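Local coordinates for putative uncharacterized protein PH0594 (Pyrococcus horikoshii, PDB 4HXF) that probably acts as a serine protease of the prolyl oligopeptidase family, an acylaminoacyl peptidase that selects its substrates by assembling into a self-compartmentalizing hexamer, at residues Val413-Ser418 with Gln439-Gly444. Numbering follows the deposited sequence.
Sequences VNPRGS and QDILNG
Arg416 and Asp440 tie a turn to a helix through a side-on salt bridge, a clear example of one carboxylate serving main chain and side chain of the same residue. Arg416 NE meets Asp440 OD2 at 2.9 Å along an almost straight bond (172°), while Arg416 NH2 reaches Asp440 OD1 at 2.8 Å; each oxygen offers its syn lone pair, and the two flat groups are nearly coplanar. On its anti side, somewhat out of the carboxylate plane, Asp440 OD2 also takes the backbone N of Arg416 at 3.0 Å. With CG set between the backbone N and the carbonyl carbon (chi1 76°), a bend at chi3 (68°) helps to bring the guanidinium edge of Arg416 to the same carboxylate as its own amide. Ser358 OG adds a bond to Asp440 OD1. Arg416 NH1 pairs with Asp360, and this second carboxylate would probably help to balance the arginine's buried charge. With an alanine at Asp440, the amide and NE of Arg416 would lose their shared acceptor, and the guanidinium would probably be freer to turn.

Within the type II turn from Pro415 to Ser418, Pro415 O accepts both Ser418 N and, at 2.7 Å, Ser418 OG, which is also bonded to His385 NE2.

Apolar contacts lie nearer strand 409-413. Val413 CG2 rests 3.9 Å from Ile441 CG1, which Pro415 CG approaches more loosely. Val413 CG1 lies 4.2 Å from the bare CA of Gly444. Pro415 CB makes a van der Waals contact with Asp440 CB at 3.8 Å.

Together these contacts fasten the loop leaving strand 409-413 of the alpha/beta-hydrolase sheet to helix 436-451; from strand 361-368, Leu361 touches Arg416 and Leu363 touches Asp440, while Phe425 of helix 423-427 also meets Arg416.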
loop_
_atom_site.group_PDB
_atom_site.type_symbol
_atom_site.label_atom_id
_atom_site.label_comp_id
_atom_site.label_asym_id
_atom_site.label_seq_id
_atom_site.Cartn_x
_atom_site.Cartn_y
_atom_site.Cartn_z
ATOM N N VAL A 413 36.456 -38.629 13.893
ATOM C CA VAL A 413 37.926 -38.663 13.844
ATOM C C VAL A 413 38.423 -37.664 12.829
ATOM O O VAL A 413 37.673 -37.139 12.005
ATOM C CB VAL A 413 38.465 -40.107 13.489
ATOM C CG1 VAL A 413 37.733 -41.154 14.433
ATOM C CG2 VAL A 413 38.270 -40.470 11.933
ATOM N N ASN A 414 39.769 -37.484 12.837
ATOM C CA ASN A 414 40.421 -36.724 11.751
ATOM C C ASN A 414 41.203 -37.712 10.863
ATOM O O ASN A 414 42.362 -38.081 11.171
ATOM C CB ASN A 414 41.341 -35.659 12.338
ATOM C CG ASN A 414 40.603 -34.404 12.769
ATOM O OD1 ASN A 414 39.596 -34.040 12.139
ATOM N ND2 ASN A 414 41.120 -33.672 13.813
ATOM N N PRO A 415 40.588 -38.178 9.777
ATOM C CA PRO A 415 41.321 -39.167 8.942
ATOM C C PRO A 415 42.414 -38.447 8.181
ATOM O O PRO A 415 42.431 -37.178 8.106
ATOM C CB PRO A 415 40.256 -39.648 7.956
ATOM C CG PRO A 415 39.252 -38.584 7.959
ATOM C CD PRO A 415 39.212 -37.883 9.304
ATOM N N ARG A 416 43.330 -39.181 7.573
ATOM C CA ARG A 416 44.245 -38.540 6.644
ATOM C C ARG A 416 43.486 -37.793 5.554
ATOM O O ARG A 416 42.359 -38.093 5.163
ATOM C CB ARG A 416 45.198 -39.607 6.032
ATOM C CG ARG A 416 44.545 -40.517 4.924
ATOM C CD ARG A 416 45.418 -41.751 4.700
ATOM N NE ARG A 416 45.360 -42.602 5.882
ATOM C CZ ARG A 416 46.270 -43.450 6.267
ATOM N NH1 ARG A 416 47.363 -43.689 5.525
ATOM N NH2 ARG A 416 46.113 -44.125 7.367
ATOM N N GLY A 417 44.093 -36.650 5.249
ATOM C CA GLY A 417 43.463 -35.613 4.468
ATOM C C GLY A 417 43.034 -34.419 5.318
ATOM O O GLY A 417 42.855 -33.323 4.756
ATOM N N SER A 418 42.800 -34.588 6.626
ATOM C CA SER A 418 42.328 -33.522 7.486
ATOM C C SER A 418 43.382 -32.439 7.635
ATOM O O SER A 418 44.643 -32.704 7.557
ATOM C CB SER A 418 42.017 -34.028 8.844
ATOM O OG SER A 418 40.989 -35.041 8.884
ATOM N N GLN A 439 39.092 -46.094 5.526
ATOM C CA GLN A 439 39.672 -47.066 6.448
ATOM C C GLN A 439 39.969 -46.459 7.766
ATOM O O GLN A 439 39.800 -47.124 8.821
ATOM C CB GLN A 439 40.924 -47.746 5.821
ATOM C CG GLN A 439 40.560 -48.581 4.552
ATOM C CD GLN A 439 39.493 -49.684 4.782
ATOM O OE1 GLN A 439 39.583 -50.445 5.743
ATOM N NE2 GLN A 439 38.464 -49.742 3.906
ATOM N N ASP A 440 40.484 -45.220 7.780
ATOM C CA ASP A 440 40.786 -44.531 9.057
ATOM C C ASP A 440 39.516 -44.372 9.894
ATOM O O ASP A 440 39.524 -44.580 11.113
ATOM C CB ASP A 440 41.387 -43.139 8.832
ATOM C CG ASP A 440 42.797 -43.151 8.185
ATOM O OD1 ASP A 440 43.502 -44.153 8.250
ATOM O OD2 ASP A 440 43.076 -42.124 7.553
ATOM N N ILE A 441 38.407 -44.031 9.254
ATOM C CA ILE A 441 37.107 -43.857 9.925
ATOM C C ILE A 441 36.651 -45.223 10.523
ATOM O O ILE A 441 36.403 -45.315 11.722
ATOM C CB ILE A 441 36.070 -43.244 8.983
ATOM C CG1 ILE A 441 36.478 -41.783 8.698
ATOM C CG2 ILE A 441 34.679 -43.329 9.654
ATOM C CD1 ILE A 441 35.686 -41.243 7.466
ATOM N N LEU A 442 36.736 -46.285 9.708
ATOM C CA LEU A 442 36.435 -47.631 10.224
ATOM C C LEU A 442 37.297 -48.070 11.393
ATOM O O LEU A 442 36.817 -48.614 12.402
ATOM C CB LEU A 442 36.475 -48.675 9.138
ATOM C CG LEU A 442 35.516 -48.478 7.966
ATOM C CD1 LEU A 442 35.747 -49.592 6.996
ATOM C CD2 LEU A 442 34.032 -48.503 8.450
ATOM N N ASN A 443 38.593 -47.755 11.304
ATOM C CA ASN A 443 39.508 -48.141 12.377
ATOM C C ASN A 443 39.256 -47.326 13.668
ATOM O O ASN A 443 39.405 -47.858 14.764
ATOM C CB ASN A 443 40.976 -47.984 11.887
ATOM C CG ASN A 443 41.368 -49.138 10.942
ATOM O OD1 ASN A 443 40.889 -50.264 11.123
ATOM N ND2 ASN A 443 42.222 -48.892 9.955
ATOM N N GLY A 444 38.856 -46.062 13.503
ATOM C CA GLY A 444 38.484 -45.247 14.629
ATOM C C GLY A 444 37.269 -45.744 15.338
ATOM O O GLY A 444 37.201 -45.814 16.559
#